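Local coordinates for Co-chaperone DjlA N-terminal domain-containing protein (Porphyromonas gingivalis, PDB 2H5N) that is of unknown function but binds magnesium and belongs to the TerB family of tellurite-resistance and DjlA-like co-chaperone domains, at residues A38-A41 and V42-R45; A69-A72 and V73-A77. One frame throughout, in Å; residues are numbered along the deposited sequence.

Both contacts are single stretches of helix, and both lie in the TerB family region of a chain of helices and loops without strands. Contact 1 comes first, on helix 37-47, and is complete before contact 2 opens on helix 69-77; helix 54-64 lies between them in sequence. Their centres are about 21 Å apart, on opposite sides of the chain's centre, and their nearest atoms stay about 12 Å apart, so they do not touch. What they share is helix 15-30, against which side chains of each are packed. Contact 1 lies near the magnesium site and meets the second subunit, whereas contact 2 is remote from the metal and meets the third, so the two helices serve different interfaces of the tetrameric assembly.

Contact 1: residues A38-A41 and V42-R45; sequences AEIA and VMTR
Thr44 folds its hydroxyl back over the preceding turn of helix 37-47, where OG1 lies 3.2 Å from Ala41 O and 3.3 Å from Ile40 O. Its single proton can serve either carbonyl, and the choice between them is not settled. The torsion explains the approach: OG1 sits between the backbone N and the carbonyl carbon (chi1 51°), which brings it near the carbonyls one turn back, while CG2 lies beside the backbone N.

Four successive i to i+4 backbone bonds carry the helix through this turn, from Val42, Met43, Thr44 and Arg45 to the carbonyls of Ala38, Glu39, Ile40 and Ala41. The last is the shortest, with Arg45 N 2.8 Å from Ala41 O. Ile40 O accepts Thr44 N at 3.0 Å. Both carbonyls near the hydroxyl thus already accept a backbone amide, and OG1 would be a second donor to whichever it uses.

Carbons also lie against carbonyl oxygens one turn back: Val42 brings CG2 to 3.3 Å from Ala38 O, and Arg45 CB is 3.2 Å from Ala41 O. The one apolar side-chain pair is Ile40 with Met43. Met43 sends CG away from its own N (chi1 -172°) and then bends at chi3 (81°), which leaves its CE 4.3 Å from CG2 of Ile40, a loose methyl-to-methyl touch.

The nearest atoms of the Glu39 side chain are about 4 Å from the magnesium, whose site is Val29, Asp32 and Lys34; Glu39 is not among these, consistent with a place just outside the first shell. Against helix 15-30, Glu39 and Ile40 rest on Val29, while Met43 lies on Ile22 and Ala25. Met43 O is also hydrogen-bonded by Tyr90 OH of helix 81-94, and Ile40, Met43 and Thr44 pack on Pro37 of the second subunit.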
ATOM      1  N   ALA A  38     -10.126  -2.011  12.237  1.00 23.78           N
ATOM      2  CA  ALA A  38     -10.270  -3.074  13.243  1.00 24.33           C
ATOM      3  C   ALA A  38      -9.163  -4.137  13.249  1.00 23.76           C
ATOM      4  O   ALA A  38      -8.703  -4.543  14.314  1.00 24.54           O
ATOM      5  CB  ALA A  38     -11.643  -3.742  13.125  1.00 24.17           C
ATOM      6  N   GLU A  39      -8.771  -4.610  12.074  1.00 24.71           N
ATOM      7  CA  GLU A  39      -7.638  -5.555  11.941  1.00 23.89           C
ATOM      8  C   GLU A  39      -6.308  -4.947  12.449  1.00 23.97           C
ATOM      9  O   GLU A  39      -5.501  -5.626  13.094  1.00 24.26           O
ATOM     10  CB  GLU A  39      -7.464  -5.950  10.482  1.00 23.88           C
ATOM     11  CG  GLU A  39      -8.420  -7.042   9.983  1.00 23.31           C
ATOM     12  CD  GLU A  39      -8.186  -7.426   8.516  1.00 24.10           C
ATOM     13  OE1 GLU A  39      -7.272  -6.871   7.821  1.00 25.49           O
ATOM     14  OE2 GLU A  39      -8.948  -8.296   8.040  1.00 23.32           O
ATOM     15  N   ILE A  40      -6.086  -3.680  12.106  1.00 23.23           N
ATOM     16  CA  ILE A  40      -4.899  -2.913  12.534  1.00 23.14           C
ATOM     17  C   ILE A  40      -4.811  -2.729  14.069  1.00 22.37           C
ATOM     18  O   ILE A  40      -3.731  -2.835  14.654  1.00 21.98           O
ATOM     19  CB  ILE A  40      -4.801  -1.541  11.804  1.00 23.66           C
ATOM     20  CG1 ILE A  40      -4.946  -1.703  10.276  1.00 23.37           C
ATOM     21  CG2 ILE A  40      -3.505  -0.789  12.211  1.00 21.85           C
ATOM     22  CD1 ILE A  40      -3.984  -2.722   9.658  1.00 24.60           C
ATOM     23  N   ALA A  41      -5.942  -2.463  14.703  1.00 21.89           N
ATOM     24  CA  ALA A  41      -6.003  -2.356  16.159  1.00 22.16           C
ATOM     25  C   ALA A  41      -5.695  -3.684  16.891  1.00 21.74           C
ATOM     26  O   ALA A  41      -4.990  -3.686  17.912  1.00 22.03           O
ATOM     27  CB  ALA A  41      -7.374  -1.819  16.574  1.00 22.52           C
ATOM     28  N   VAL A  42      -6.240  -4.799  16.395  1.00 21.39           N
ATOM     29  CA  VAL A  42      -5.929  -6.142  16.936  1.00 21.31           C
ATOM     30  C   VAL A  42      -4.446  -6.406  16.747  1.00 21.34           C
ATOM     31  O   VAL A  42      -3.765  -6.882  17.676  1.00 21.52           O
ATOM     32  CB  VAL A  42      -6.738  -7.267  16.242  1.00 21.57           C
ATOM     33  CG1 VAL A  42      -6.368  -8.658  16.801  1.00 21.31           C
ATOM     34  CG2 VAL A  42      -8.233  -7.037  16.434  1.00 21.48           C
ATOM     35  N   MET A  43      -3.941  -6.037  15.559  1.00 20.44           N
ATOM     36  CA  MET A  43      -2.501  -6.161  15.256  1.00 20.37           C
ATOM     37  C   MET A  43      -1.651  -5.459  16.340  1.00 21.31           C
ATOM     38  O   MET A  43      -0.741  -6.059  16.927  1.00 21.36           O
ATOM     39  CB  MET A  43      -2.190  -5.623  13.838  1.00 19.47           C
ATOM     40  CG  MET A  43      -0.729  -5.848  13.286  1.00 20.41           C
ATOM     41  SD  MET A  43      -0.400  -4.965  11.743  1.00 17.38           S
ATOM     42  CE  MET A  43      -0.062  -3.368  12.418  1.00 20.75           C
ATOM     43  N   THR A  44      -1.930  -4.191  16.614  1.00 21.47           N
ATOM     44  CA  THR A  44      -1.087  -3.519  17.584  1.00 22.01           C
ATOM     45  C   THR A  44      -1.370  -3.977  19.024  1.00 22.05           C
ATOM     46  O   THR A  44      -0.452  -4.105  19.801  1.00 21.40           O
ATOM     47  CB  THR A  44      -1.173  -2.004  17.454  1.00 22.86           C
ATOM     48  OG1 THR A  44      -2.542  -1.623  17.456  1.00 24.10           O
ATOM     49  CG2 THR A  44      -0.512  -1.537  16.117  1.00 22.43           C
ATOM     50  N   ARG A  45      -2.633  -4.216  19.372  1.00 22.05           N
ATOM     51  CA  ARG A  45      -2.987  -4.636  20.750  1.00 23.10           C
ATOM     52  C   ARG A  45      -2.324  -5.988  21.068  1.00 22.89           C
ATOM     53  O   ARG A  45      -1.637  -6.122  22.070  1.00 22.30           O
ATOM     54  CB  ARG A  45      -4.501  -4.713  20.925  1.00 22.56           C
ATOM     55  CG  ARG A  45      -4.968  -4.995  22.337  1.00 26.24           C
ATOM     56  CD  ARG A  45      -6.492  -5.033  22.375  1.00 31.32           C
ATOM     57  NE  ARG A  45      -7.031  -6.246  21.745  1.00 36.00           N
ATOM     58  CZ  ARG A  45      -7.833  -6.281  20.672  1.00 38.45           C
ATOM     59  NH1 ARG A  45      -8.233  -5.157  20.060  1.00 38.70           N
ATOM     60  NH2 ARG A  45      -8.246  -7.462  20.209  1.00 36.75           N
TER

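Contact 2: residues A69-A72 and V73-A77; sequences ASQA and VALIA
Ala69, Ser70, Gln71 and Ala72 offer their carbonyls to the amides of Val73, Ala74, Leu75 and Ile76 in an unbroken i to i+4 series, the Ala74 N bond to Ser70 O being nearly straight at 176°.

The main side-chain meeting is between Gln71 and Leu75, one turn apart on the same flank. Gln71 CG swings away from its backbone N (chi1 172°), and a bend at chi2 (61°) carries the amide alongside Leu75, with NE2 3.7 Å from both CG and CD1 of the leucine. The two chains cross at a slant, and Gln71 CG also approaches Leu75 CD1, at 4.1 Å. Leu75 CG is 3.3 Å from Gln71 O. On another flank, Val73 CG2 lies 3.4 Å from Ala69 O, and Ile76 brings CG1 to 3.2 Å from Ala72 O, so carbons of two beta-branched side chains lie against carbonyl oxygens one turn back.

Ala72 and Ile76 face helix 15-30, on Ala20, Met24 and Ile21, with Val73 also against Met24. At the third subunit Val73 meets Val73 of that copy, while Ser70 and Ala77 pair reciprocally with its Ala77 and Ser70.

No salt bridge or side-chain hydrogen bond joins 69-72 to 73-77: the turn is held by main-chain hydrogen bonds, with carbon contacts beside them. This leaves a largely apolar helix with small residues and valine, consistent with close approach to helix 15-30 and the third subunit; Gln71, by contrast, is exposed.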
ATOM      1  N   ALA A  69      10.827  -7.161   3.599  1.00 22.54           N
ATOM      2  CA  ALA A  69       9.942  -8.276   3.947  1.00 21.92           C
ATOM      3  C   ALA A  69      10.703  -9.598   3.876  1.00 21.34           C
ATOM      4  O   ALA A  69      10.507 -10.477   4.704  1.00 22.86           O
ATOM      5  CB  ALA A  69       8.643  -8.281   3.078  1.00 19.70           C
ATOM      6  N   SER A  70      11.612  -9.743   2.923  1.00 20.80           N
ATOM      7  CA  SER A  70      12.332 -11.021   2.757  1.00 19.50           C
ATOM      8  C   SER A  70      13.263 -11.335   3.942  1.00 18.83           C
ATOM      9  O   SER A  70      13.468 -12.487   4.311  1.00 16.42           O
ATOM     10  CB  SER A  70      13.085 -11.043   1.417  1.00 19.77           C
ATOM     11  OG  SER A  70      13.916  -9.912   1.274  1.00 18.84           O
ATOM     12  N   GLN A  71      13.787 -10.291   4.567  1.00 17.74           N
ATOM     13  CA  GLN A  71      14.623 -10.455   5.741  1.00 18.64           C
ATOM     14  C   GLN A  71      13.832 -10.837   6.975  1.00 18.58           C
ATOM     15  O   GLN A  71      14.312 -11.620   7.819  1.00 17.92           O
ATOM     16  CB  GLN A  71      15.388  -9.150   5.999  1.00 19.82           C
ATOM     17  CG  GLN A  71      16.171  -9.095   7.298  1.00 22.71           C
ATOM     18  CD  GLN A  71      17.276 -10.138   7.437  1.00 28.99           C
ATOM     19  OE1 GLN A  71      17.634 -10.868   6.479  1.00 31.93           O
ATOM     20  NE2 GLN A  71      17.838 -10.212   8.642  1.00 27.66           N
ATOM     21  N   ALA A  72      12.616 -10.295   7.100  1.00 18.98           N
ATOM     22  CA  ALA A  72      11.701 -10.692   8.197  1.00 18.40           C
ATOM     23  C   ALA A  72      11.368 -12.179   8.088  1.00 17.62           C
ATOM     24  O   ALA A  72      11.313 -12.887   9.078  1.00 18.21           O
ATOM     25  CB  ALA A  72      10.411  -9.831   8.174  1.00 17.14           C
ATOM     26  N   VAL A  73      11.122 -12.651   6.873  1.00 17.69           N
ATOM     27  CA  VAL A  73      10.874 -14.083   6.625  1.00 16.82           C
ATOM     28  C   VAL A  73      12.043 -14.958   7.131  1.00 17.06           C
ATOM     29  O   VAL A  73      11.835 -15.896   7.916  1.00 17.38           O
ATOM     30  CB  VAL A  73      10.624 -14.371   5.118  1.00 17.11           C
ATOM     31  CG1 VAL A  73      10.580 -15.905   4.836  1.00 16.08           C
ATOM     32  CG2 VAL A  73       9.318 -13.641   4.581  1.00 15.89           C
ATOM     33  N   ALA A  74      13.265 -14.657   6.677  1.00 17.42           N
ATOM     34  CA  ALA A  74      14.512 -15.328   7.172  1.00 17.83           C
ATOM     35  C   ALA A  74      14.597 -15.354   8.713  1.00 19.03           C
ATOM     36  O   ALA A  74      14.950 -16.381   9.329  1.00 18.41           O
ATOM     37  CB  ALA A  74      15.721 -14.622   6.607  1.00 16.86           C
ATOM     38  N   LEU A  75      14.278 -14.210   9.333  1.00 19.33           N
ATOM     39  CA  LEU A  75      14.331 -14.078  10.803  1.00 19.76           C
ATOM     40  C   LEU A  75      13.288 -14.927  11.538  1.00 19.69           C
ATOM     41  O   LEU A  75      13.582 -15.494  12.579  1.00 20.66           O
ATOM     42  CB  LEU A  75      14.158 -12.613  11.221  1.00 19.62           C
ATOM     43  CG  LEU A  75      15.366 -11.740  10.960  1.00 19.46           C
ATOM     44  CD1 LEU A  75      14.971 -10.257  11.052  1.00 22.41           C
ATOM     45  CD2 LEU A  75      16.467 -12.113  11.974  1.00 19.19           C
ATOM     46  N   ILE A  76      12.090 -15.044  10.974  1.00 19.78           N
ATOM     47  CA  ILE A  76      11.012 -15.874  11.556  1.00 19.69           C
ATOM     48  C   ILE A  76      11.292 -17.359  11.266  1.00 19.53           C
ATOM     49  O   ILE A  76      11.150 -18.246  12.140  1.00 19.37           O
ATOM     50  CB  ILE A  76       9.626 -15.518  10.937  1.00 18.74           C
ATOM     51  CG1 ILE A  76       9.199 -14.070  11.216  1.00 20.20           C
ATOM     52  CG2 ILE A  76       8.558 -16.467  11.424  1.00 19.09           C
ATOM     53  CD1 ILE A  76       9.300 -13.643  12.672  1.00 21.94           C
ATOM     54  N   ALA A  77      11.676 -17.631  10.022  1.00 20.18           N
ATOM     55  CA  ALA A  77      11.862 -19.010   9.574  1.00 20.83           C
ATOM     56  C   ALA A  77      12.850 -19.781  10.428  1.00 21.35           C
ATOM     57  O   ALA A  77      12.780 -21.031  10.503  1.00 21.59           O
ATOM     58  CB  ALA A  77      12.286 -19.060   8.091  1.00 19.88           C
TER